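Long-range contacts in amidohydrolase 2 (PDB 6UVZ), which probably catalyses a hydrolytic reaction, as a member of the metallo-dependent hydrolase superfamily: residues Ala116-Leu125 and Asp146-Val157; Ala182-Gly193 and Thr208-Asn219. All coordinates share one frame; numbering follows the deposited sequence.

Contact 1. Residues Ala116-Leu125 and Asp146-Val157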
loop_
_atom_site.group_PDB
_atom_site.type_symbol
_atom_site.label_atom_id
_atom_site.label_comp_id
_atom_site.label_asym_id
_atom_site.label_seq_id
_atom_site.Cartn_x
_atom_site.Cartn_y
_atom_site.Cartn_z
ATOM N N ALA A 116 6.236 4.434 -16.594
ATOM C CA ALA A 116 7.196 3.457 -16.092
ATOM C C ALA A 116 8.310 3.163 -17.087
ATOM O O ALA A 116 9.330 2.584 -16.700
ATOM C CB ALA A 116 6.479 2.159 -15.722
ATOM N N LEU A 117 8.141 3.543 -18.351
ATOM C CA LEU A 117 9.143 3.292 -19.378
ATOM C C LEU A 117 10.109 4.454 -19.567
ATOM O O LEU A 117 11.063 4.325 -20.342
ATOM C CB LEU A 117 8.461 2.968 -20.713
ATOM C CG LEU A 117 7.563 1.729 -20.741
ATOM C CD1 LEU A 117 7.103 1.428 -22.160
ATOM C CD2 LEU A 117 8.276 0.529 -20.137
ATOM N N GLU A 118 9.892 5.575 -18.886
ATOM C CA GLU A 118 10.796 6.706 -19.025
ATOM C C GLU A 118 12.102 6.424 -18.283
ATOM O O GLU A 118 12.087 5.826 -17.202
ATOM C CB GLU A 118 10.151 7.983 -18.489
ATOM C CG GLU A 118 8.742 8.227 -19.005
ATOM C CD GLU A 118 8.315 9.676 -18.877
ATOM O OE1 GLU A 118 8.655 10.478 -19.772
ATOM O OE2 GLU A 118 7.649 10.017 -17.877
ATOM N N PRO A 119 13.246 6.835 -18.838
ATOM C CA PRO A 119 14.524 6.538 -18.173
ATOM C C PRO A 119 14.695 7.249 -16.845
ATOM O O PRO A 119 15.374 6.717 -15.958
ATOM C CB PRO A 119 15.572 7.001 -19.194
ATOM C CG PRO A 119 14.839 7.109 -20.489
ATOM C CD PRO A 119 13.440 7.491 -20.139
ATOM N N GLU A 120 14.109 8.438 -16.677
ATOM C CA GLU A 120 14.217 9.124 -15.393
ATOM C C GLU A 120 13.444 8.389 -14.306
ATOM O O GLU A 120 13.784 8.500 -13.123
ATOM C CB GLU A 120 13.729 10.568 -15.517
ATOM C CG GLU A 120 12.221 10.724 -15.627
ATOM C CD GLU A 120 11.790 12.177 -15.670
ATOM O OE1 GLU A 120 12.566 13.013 -16.179
ATOM O OE2 GLU A 120 10.679 12.485 -15.189
ATOM N N PHE A 121 12.411 7.634 -14.685
ATOM C CA PHE A 121 11.707 6.809 -13.710
ATOM C C PHE A 121 12.561 5.620 -13.287
ATOM O O PHE A 121 12.601 5.268 -12.103
ATOM C CB PHE A 121 10.372 6.339 -14.288
ATOM C CG PHE A 121 9.493 5.632 -13.293
ATOM C CD1 PHE A 121 8.644 6.350 -12.468
ATOM C CD2 PHE A 121 9.509 4.250 -13.189
ATOM C CE1 PHE A 121 7.832 5.705 -11.553
ATOM C CE2 PHE A 121 8.700 3.599 -12.277
ATOM C CZ PHE A 121 7.861 4.328 -11.458
ATOM N N ILE A 122 13.252 4.994 -14.242
ATOM C CA ILE A 122 14.140 3.882 -13.913
ATOM C C ILE A 122 15.317 4.374 -13.079
ATOM O O ILE A 122 15.680 3.763 -12.067
ATOM C CB ILE A 122 14.616 3.179 -15.198
ATOM C CG1 ILE A 122 13.419 2.764 -16.055
ATOM C CG2 ILE A 122 15.475 1.973 -14.856
ATOM C CD1 ILE A 122 12.481 1.804 -15.367
ATOM N N ALA A 123 15.930 5.486 -13.494
ATOM C CA ALA A 123 17.035 6.052 -12.728
ATOM C C ALA A 123 16.580 6.517 -11.353
ATOM O O ALA A 123 17.351 6.450 -10.389
ATOM C CB ALA A 123 17.672 7.208 -13.498
ATOM N N GLY A 124 15.338 6.991 -11.241
ATOM C CA GLY A 124 14.817 7.370 -9.941
ATOM C C GLY A 124 14.639 6.192 -9.007
ATOM O O GLY A 124 14.791 6.333 -7.790
ATOM N N LEU A 125 14.315 5.018 -9.557
ATOM C CA LEU A 125 14.199 3.821 -8.729
ATOM C C LEU A 125 15.538 3.455 -8.102
ATOM O O LEU A 125 15.597 3.066 -6.930
ATOM C CB LEU A 125 13.658 2.656 -9.561
ATOM C CG LEU A 125 12.229 2.771 -10.100
ATOM C CD1 LEU A 125 11.974 1.722 -11.173
ATOM C CD2 LEU A 125 11.213 2.638 -8.981
ATOM N N ASP A 146 3.996 -3.072 -18.320
ATOM C CA ASP A 146 5.146 -2.175 -18.353
ATOM C C ASP A 146 5.788 -2.031 -16.979
ATOM O O ASP A 146 6.991 -1.765 -16.885
ATOM C CB ASP A 146 4.734 -0.805 -18.891
ATOM C CG ASP A 146 4.118 -0.883 -20.274
ATOM O OD1 ASP A 146 2.874 -0.839 -20.376
ATOM O OD2 ASP A 146 4.878 -0.999 -21.258
HETATM N N MSE A 147 5.010 -2.201 -15.913
HETATM C CA MSE A 147 5.538 -2.120 -14.556
HETATM C C MSE A 147 6.535 -3.243 -14.303
HETATM O O MSE A 147 7.554 -3.045 -13.642
HETATM C CB MSE A 147 4.405 -2.185 -13.531
HETATM C CG MSE A 147 3.268 -1.215 -13.796
HETATM SE SE MSE A 147 3.813 0.653 -13.713
HETATM C CE MSE A 147 2.227 1.456 -14.515
ATOM N N ALA A 148 6.230 -4.428 -14.840
ATOM C CA ALA A 148 7.115 -5.573 -14.657
ATOM C C ALA A 148 8.479 -5.326 -15.289
ATOM O O ALA A 148 9.514 -5.646 -14.694
ATOM C CB ALA A 148 6.472 -6.831 -15.240
ATOM N N LYS A 149 8.500 -4.753 -16.494
ATOM C CA LYS A 149 9.769 -4.454 -17.148
ATOM C C LYS A 149 10.513 -3.326 -16.447
ATOM O O LYS A 149 11.749 -3.298 -16.460
ATOM C CB LYS A 149 9.532 -4.102 -18.616
ATOM C CG LYS A 149 9.028 -5.261 -19.459
ATOM C CD LYS A 149 7.908 -4.818 -20.386
ATOM C CE LYS A 149 8.321 -3.623 -21.228
ATOM N NZ LYS A 149 7.197 -3.131 -22.073
ATOM N N ALA A 150 9.784 -2.392 -15.833
ATOM C CA ALA A 150 10.430 -1.280 -15.146
ATOM C C ALA A 150 11.204 -1.764 -13.925
ATOM O O ALA A 150 12.399 -1.483 -13.784
ATOM C CB ALA A 150 9.391 -0.232 -14.747
ATOM N N PHE A 151 10.537 -2.498 -13.034
ATOM C CA PHE A 151 11.178 -2.977 -11.817
ATOM C C PHE A 151 12.086 -4.176 -12.054
ATOM O O PHE A 151 12.842 -4.545 -11.149
ATOM C CB PHE A 151 10.117 -3.323 -10.769
ATOM C CG PHE A 151 9.319 -2.137 -10.308
ATOM C CD1 PHE A 151 9.809 -1.296 -9.324
ATOM C CD2 PHE A 151 8.081 -1.859 -10.863
ATOM C CE1 PHE A 151 9.078 -0.202 -8.901
ATOM C CE2 PHE A 151 7.347 -0.767 -10.446
ATOM C CZ PHE A 151 7.846 0.062 -9.463
ATOM N N ALA A 152 12.033 -4.793 -13.237
ATOM C CA ALA A 152 13.000 -5.837 -13.558
ATOM C C ALA A 152 14.390 -5.258 -13.771
ATOM O O ALA A 152 15.391 -5.921 -13.476
ATOM C CB ALA A 152 12.552 -6.615 -14.796
ATOM N N GLN A 153 14.474 -4.025 -14.279
ATOM C CA GLN A 153 15.764 -3.370 -14.448
ATOM C C GLN A 153 16.347 -2.902 -13.122
ATOM O O GLN A 153 17.568 -2.749 -13.015
ATOM C CB GLN A 153 15.631 -2.182 -15.402
ATOM C CG GLN A 153 14.907 -2.503 -16.698
ATOM C CD GLN A 153 14.718 -1.281 -17.573
ATOM O OE1 GLN A 153 15.604 -0.433 -17.676
ATOM N NE2 GLN A 153 13.554 -1.181 -18.206
ATOM N N VAL A 154 15.506 -2.671 -12.118
ATOM C CA VAL A 154 15.964 -2.242 -10.800
ATOM C C VAL A 154 15.507 -3.267 -9.767
ATOM O O VAL A 154 14.528 -3.026 -9.047
ATOM C CB VAL A 154 15.440 -0.837 -10.456
ATOM C CG1 VAL A 154 16.165 -0.280 -9.239
ATOM C CG2 VAL A 154 15.592 0.096 -11.648
ATOM N N PRO A 155 16.169 -4.423 -9.662
ATOM C CA PRO A 155 15.763 -5.410 -8.650
ATOM C C PRO A 155 16.129 -5.018 -7.229
ATOM O O PRO A 155 15.642 -5.658 -6.289
ATOM C CB PRO A 155 16.508 -6.678 -9.082
ATOM C CG PRO A 155 17.717 -6.167 -9.787
ATOM C CD PRO A 155 17.279 -4.915 -10.498
ATOM N N GLU A 156 16.961 -3.994 -7.040
ATOM C CA GLU A 156 17.400 -3.600 -5.709
ATOM C C GLU A 156 16.445 -2.635 -5.018
ATOM O O GLU A 156 16.641 -2.339 -3.835
ATOM C CB GLU A 156 18.800 -2.972 -5.770
ATOM C CG GLU A 156 18.894 -1.693 -6.589
ATOM C CD GLU A 156 19.093 -1.947 -8.071
ATOM O OE1 GLU A 156 18.991 -3.117 -8.496
ATOM O OE2 GLU A 156 19.357 -0.977 -8.812
ATOM N N VAL A 157 15.425 -2.141 -5.713
ATOM C CA VAL A 157 14.430 -1.268 -5.102
ATOM C C VAL A 157 13.280 -2.122 -4.587
ATOM O O VAL A 157 12.908 -3.131 -5.200
ATOM C CB VAL A 157 13.941 -0.196 -6.098
ATOM C CG1 VAL A 157 13.130 -0.816 -7.225
ATOM C CG2 VAL A 157 13.131 0.875 -5.381
#

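Contact 2. Residues Ala182-Gly193 and Thr208-Asn219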
loop_
_atom_site.group_PDB
_atom_site.type_symbol
_atom_site.label_atom_id
_atom_site.label_comp_id
_atom_site.label_asym_id
_atom_site.label_seq_id
_atom_site.Cartn_x
_atom_site.Cartn_y
_atom_site.Cartn_z
ATOM N N ALA A 182 6.501 -11.399 -9.276
ATOM C CA ALA A 182 6.764 -12.343 -8.197
ATOM C C ALA A 182 8.163 -12.939 -8.277
ATOM O O ALA A 182 8.634 -13.520 -7.294
ATOM C CB ALA A 182 5.721 -13.461 -8.207
ATOM N N GLU A 183 8.836 -12.806 -9.420
ATOM C CA GLU A 183 10.193 -13.311 -9.573
ATOM C C GLU A 183 11.244 -12.341 -9.048
ATOM O O GLU A 183 12.405 -12.736 -8.893
ATOM C CB GLU A 183 10.467 -13.627 -11.047
ATOM C CG GLU A 183 11.483 -14.737 -11.275
ATOM C CD GLU A 183 10.940 -16.113 -10.931
ATOM O OE1 GLU A 183 9.717 -16.241 -10.708
ATOM O OE2 GLU A 183 11.740 -17.071 -10.886
ATOM N N LEU A 184 10.867 -11.091 -8.770
ATOM C CA LEU A 184 11.795 -10.099 -8.253
ATOM C C LEU A 184 12.075 -10.348 -6.772
ATOM O O LEU A 184 11.201 -10.813 -6.036
ATOM C CB LEU A 184 11.233 -8.695 -8.447
ATOM C CG LEU A 184 10.919 -8.293 -9.890
ATOM C CD1 LEU A 184 10.313 -6.901 -9.941
ATOM C CD2 LEU A 184 12.168 -8.370 -10.756
ATOM N N PRO A 185 13.292 -10.046 -6.310
ATOM C CA PRO A 185 13.647 -10.371 -4.920
ATOM C C PRO A 185 13.027 -9.448 -3.884
ATOM O O PRO A 185 12.858 -9.873 -2.733
ATOM C CB PRO A 185 15.177 -10.258 -4.916
ATOM C CG PRO A 185 15.477 -9.279 -5.999
ATOM C CD PRO A 185 14.437 -9.504 -7.065
ATOM N N ASN A 186 12.685 -8.210 -4.238
ATOM C CA ASN A 186 12.169 -7.244 -3.273
ATOM C C ASN A 186 10.781 -6.739 -3.654
ATOM O O ASN A 186 10.431 -5.592 -3.370
ATOM C CB ASN A 186 13.138 -6.072 -3.112
ATOM C CG ASN A 186 14.514 -6.516 -2.661
ATOM O OD1 ASN A 186 14.725 -6.823 -1.487
ATOM N ND2 ASN A 186 15.461 -6.550 -3.590
ATOM N N SER A 187 9.978 -7.586 -4.292
ATOM C CA SER A 187 8.615 -7.228 -4.651
ATOM C C SER A 187 7.647 -7.716 -3.581
ATOM O O SER A 187 7.849 -8.772 -2.977
ATOM C CB SER A 187 8.237 -7.819 -6.009
ATOM O OG SER A 187 8.309 -9.234 -5.987
ATOM N N TYR A 188 6.601 -6.930 -3.343
ATOM C CA TYR A 188 5.571 -7.271 -2.374
ATOM C C TYR A 188 4.219 -6.856 -2.932
ATOM O O TYR A 188 4.124 -5.918 -3.727
ATOM C CB TYR A 188 5.811 -6.588 -1.019
ATOM C CG TYR A 188 7.081 -7.026 -0.321
ATOM C CD1 TYR A 188 7.062 -8.045 0.623
ATOM C CD2 TYR A 188 8.297 -6.416 -0.602
ATOM C CE1 TYR A 188 8.218 -8.446 1.265
ATOM C CE2 TYR A 188 9.458 -6.812 0.034
ATOM C CZ TYR A 188 9.413 -7.827 0.967
ATOM O OH TYR A 188 10.566 -8.223 1.604
ATOM N N ILE A 189 3.173 -7.560 -2.511
ATOM C CA ILE A 189 1.822 -7.308 -2.992
ATOM C C ILE A 189 0.867 -7.282 -1.805
ATOM O O ILE A 189 0.981 -8.094 -0.880
ATOM C CB ILE A 189 1.389 -8.359 -4.038
ATOM C CG1 ILE A 189 0.001 -8.032 -4.595
ATOM C CG2 ILE A 189 1.441 -9.765 -3.456
ATOM C CD1 ILE A 189 -0.373 -8.846 -5.813
ATOM N N LYS A 190 -0.064 -6.333 -1.825
ATOM C CA LYS A 190 -1.048 -6.168 -0.766
ATOM C C LYS A 190 -2.365 -6.814 -1.168
ATOM O O LYS A 190 -2.767 -6.755 -2.334
ATOM C CB LYS A 190 -1.274 -4.686 -0.460
ATOM C CG LYS A 190 -0.072 -3.983 0.131
ATOM C CD LYS A 190 -0.338 -2.499 0.287
ATOM C CE LYS A 190 0.756 -1.840 1.101
ATOM N NZ LYS A 190 0.663 -0.356 1.075
ATOM N N VAL A 191 -3.038 -7.423 -0.198
ATOM C CA VAL A 191 -4.338 -8.052 -0.422
ATOM C C VAL A 191 -5.389 -7.077 0.100
ATOM O O VAL A 191 -5.834 -7.161 1.248
ATOM C CB VAL A 191 -4.436 -9.421 0.246
ATOM C CG1 VAL A 191 -5.742 -10.100 -0.139
ATOM C CG2 VAL A 191 -3.253 -10.281 -0.146
ATOM N N SER A 192 -5.786 -6.136 -0.756
ATOM C CA SER A 192 -6.814 -5.165 -0.393
ATOM C C SER A 192 -7.393 -4.584 -1.683
ATOM O O SER A 192 -7.385 -5.249 -2.724
ATOM C CB SER A 192 -6.214 -4.107 0.555
ATOM O OG SER A 192 -5.136 -3.425 -0.061
ATOM N N GLY A 193 -7.886 -3.350 -1.613
ATOM C CA GLY A 193 -8.436 -2.691 -2.783
ATOM C C GLY A 193 -9.690 -1.894 -2.491
ATOM O O GLY A 193 -10.213 -1.933 -1.374
ATOM N N THR A 208 1.796 -17.685 -6.583
ATOM C CA THR A 208 2.911 -17.186 -7.382
ATOM C C THR A 208 3.860 -16.320 -6.560
ATOM O O THR A 208 5.079 -16.386 -6.747
ATOM C CB THR A 208 2.390 -16.404 -8.589
ATOM O OG1 THR A 208 1.479 -15.388 -8.149
ATOM C CG2 THR A 208 1.674 -17.335 -9.555
ATOM N N PHE A 209 3.326 -15.505 -5.647
ATOM C CA PHE A 209 4.188 -14.638 -4.848
ATOM C C PHE A 209 4.804 -15.382 -3.668
ATOM O O PHE A 209 5.954 -15.119 -3.300
ATOM C CB PHE A 209 3.405 -13.421 -4.358
ATOM C CG PHE A 209 3.371 -12.283 -5.343
ATOM C CD1 PHE A 209 4.423 -11.384 -5.417
ATOM C CD2 PHE A 209 2.289 -12.108 -6.190
ATOM C CE1 PHE A 209 4.399 -10.337 -6.319
ATOM C CE2 PHE A 209 2.258 -11.062 -7.095
ATOM C CZ PHE A 209 3.316 -10.174 -7.159
ATOM N N GLY A 210 4.062 -16.308 -3.068
ATOM C CA GLY A 210 4.551 -17.047 -1.928
ATOM C C GLY A 210 4.128 -16.417 -0.618
ATOM O O GLY A 210 3.644 -15.280 -0.575
ATOM N N PRO A 211 4.307 -17.146 0.486
ATOM C CA PRO A 211 3.884 -16.639 1.797
ATOM C C PRO A 211 4.813 -15.597 2.397
ATOM O O PRO A 211 4.487 -15.042 3.453
ATOM C CB PRO A 211 3.864 -17.912 2.654
ATOM C CG PRO A 211 4.937 -18.759 2.057
ATOM C CD PRO A 211 4.894 -18.496 0.574
ATOM N N LYS A 212 5.953 -15.316 1.767
ATOM C CA LYS A 212 6.927 -14.376 2.307
ATOM C C LYS A 212 6.838 -12.989 1.687
ATOM O O LYS A 212 7.506 -12.069 2.173
ATOM C CB LYS A 212 8.349 -14.919 2.118
ATOM C CG LYS A 212 8.662 -16.152 2.947
ATOM C CD LYS A 212 8.604 -15.841 4.434
ATOM C CE LYS A 212 8.938 -17.066 5.268
ATOM N NZ LYS A 212 8.896 -16.768 6.726
ATOM N N LYS A 213 6.041 -12.810 0.637
ATOM C CA LYS A 213 5.964 -11.546 -0.086
ATOM C C LYS A 213 4.515 -11.114 -0.264
ATOM O O LYS A 213 4.127 -10.576 -1.304
ATOM C CB LYS A 213 6.680 -11.651 -1.431
ATOM C CG LYS A 213 8.176 -11.919 -1.297
ATOM C CD LYS A 213 8.757 -12.593 -2.532
ATOM C CE LYS A 213 8.807 -11.651 -3.721
ATOM N NZ LYS A 213 9.439 -12.287 -4.909
ATOM N N VAL A 214 3.692 -11.342 0.759
ATOM C CA VAL A 214 2.292 -10.938 0.764
ATOM C C VAL A 214 2.024 -10.176 2.054
ATOM O O VAL A 214 2.302 -10.680 3.147
ATOM C CB VAL A 214 1.344 -12.147 0.638
ATOM C CG1 VAL A 214 -0.096 -11.708 0.806
ATOM C CG2 VAL A 214 1.533 -12.832 -0.706
ATOM N N LEU A 215 1.486 -8.965 1.927
ATOM C CA LEU A 215 1.282 -8.067 3.054
ATOM C C LEU A 215 -0.203 -7.934 3.364
ATOM O O LEU A 215 -1.029 -7.831 2.453
ATOM C CB LEU A 215 1.865 -6.682 2.761
ATOM C CG LEU A 215 3.300 -6.611 2.237
ATOM C CD1 LEU A 215 3.607 -5.215 1.722
ATOM C CD2 LEU A 215 4.283 -7.006 3.320
ATOM N N TYR A 216 -0.538 -7.929 4.653
ATOM C CA TYR A 216 -1.899 -7.619 5.069
ATOM C C TYR A 216 -2.151 -6.124 4.929
ATOM O O TYR A 216 -1.350 -5.303 5.390
ATOM C CB TYR A 216 -2.158 -8.053 6.511
ATOM C CG TYR A 216 -3.351 -7.349 7.119
ATOM C CD1 TYR A 216 -4.646 -7.696 6.755
ATOM C CD2 TYR A 216 -3.183 -6.325 8.042
ATOM C CE1 TYR A 216 -5.740 -7.047 7.299
ATOM C CE2 TYR A 216 -4.271 -5.670 8.590
ATOM C CZ TYR A 216 -5.546 -6.035 8.217
ATOM O OH TYR A 216 -6.628 -5.386 8.763
ATOM N N SER A 217 -3.273 -5.775 4.307
ATOM C CA SER A 217 -3.642 -4.386 4.081
ATOM C C SER A 217 -5.138 -4.230 4.295
ATOM O O SER A 217 -5.927 -5.033 3.787
ATOM C CB SER A 217 -3.253 -3.936 2.669
ATOM O OG SER A 217 -3.912 -2.735 2.319
ATOM N N SER A 218 -5.525 -3.200 5.043
ATOM C CA SER A 218 -6.931 -2.914 5.302
ATOM C C SER A 218 -7.523 -1.891 4.347
ATOM O O SER A 218 -8.734 -1.923 4.103
ATOM C CB SER A 218 -7.120 -2.411 6.739
ATOM O OG SER A 218 -6.515 -1.142 6.915
ATOM N N ASN A 219 -6.703 -0.987 3.806
ATOM C CA ASN A 219 -7.171 0.109 2.954
ATOM C C ASN A 219 -8.200 0.973 3.681
ATOM O O ASN A 219 -9.096 1.551 3.061
ATOM C CB ASN A 219 -7.735 -0.412 1.628
ATOM C CG ASN A 219 -7.724 0.637 0.535
ATOM O OD1 ASN A 219 -6.993 1.625 0.613
ATOM N ND2 ASN A 219 -8.536 0.427 -0.495
#

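Contact 1. Residues Ala116-Leu125 and Asp146-Val157
Ile122 and Leu125, a turn apart on helix 119-131, press against Ala150, Phe151 and Val154 where two neighbouring helices in the outer layer of a TIM barrel pack together. The axes of segments 119-125 and 146-153 approach to 9.6 Å and cross at -48°; no hydrogen bond spans them, and the fit rests on shape. Ala150 provides the hollow. Its CB lies 3.9 Å from Ala116 CB on one flank, and Ile122 CD1 drops in beside it at 3.8 Å. With CG1 of Ile122 anti to its own carbonyl carbon (chi1 -54°), the other branch, CG2, is turned onto Val154 CG2, 3.7 Å away. Trimming Ile122 to an alanine would probably open a gap over Ala150 and strip Val154 CG2 of one of its apolar neighbours. Leu125 is the second bump: its CB rests on the same Val154 methyl, while CD2 reaches Phe151 CE1 at 3.6 Å, the two side chains crossing at about a right angle. Beyond, the Phe151 side chain also touches Leu137 of strand 135-137, linking this helix pair to the barrel wall. At the N-terminal end, Ala116 CB meets atom SE of Met147, a selenomethionine, at 3.7 Å.

Contact 2. Residues Ala182-Gly193 and Thr208-Asn219
Ile189 and Lys190 pair in parallel register with Val214 and Leu215, the axes of strands 187-191 and 214-216 approaching to 4.8 Å with 39° between their directions. They are the last two strands of a TIM barrel, joined through helix 199-209 as a beta-alpha-beta crossover. Leu215 N bonds to Ile189 O at 3.0 Å, nearly straight at 170°, whereas the bonds from Ile189 N to Lys213 O and from Val191 N to Leu215 O are weak.

On the face carrying Ile189 and Val214, the end of the crossover helix is packed onto the sheet by Phe209. Ile189 CG2 sits over the centre of one ring face, 3.7 Å from the centroid of the Phe209 ring. Ala182 CB covers the opposite face in a second CH-pi contact, shifted toward the rim, so the ring is held flat between the two. Lys213 runs beside Ser187 and, bent at chi3 (70°), carries its ammonium into the turn after helix 172-181. There NZ is gripped by two backbone carbonyls: Leu184 O at 2.6 Å, almost in line with its C=O bond, and Ala182 O at 2.8 Å, approached from above the carbonyl plane.

The other face carries Lys190 and Leu215. Leu215 CD1 packs on Tyr188 CB, while the extended Lys190 chain passes Ser217 CB and ends in a salt bridge to Glu136.

Past the strands, the C-terminal mouth of the barrel, where this superfamily usually keeps its active site, is tied by polar side chains. Ser192 OG and Ser217 OG share a hydrogen bond of 2.8 Å. Asn219, whose side chain also touches His12, His14 and His163, donates from ND2 to Gly193 O at 3.0 Å, with ND2 standing directly above the carbonyl plane.

From the N terminus, the chain reaches contact 1 first: its segments 116-125 and 146-157 close a loop of 20 residues that includes strand 135-137. Contact 2 follows in series, neither nested in the first nor crossing it, and closes a 14-residue loop holding most of helix 199-209. Their centres lie 18 Å apart. Contact 1 joins two helices of the outer layer, whereas contact 2 joins two strands of the barrel wall, with strand 214-216 further bonded to strand 7-13 through Tyr216 and Ser11. The two meet where Asn186 ND2 probably donates to Pro155 O at 2.8 Å, tying the turn before strand 159-161 to the one before strand 187-191.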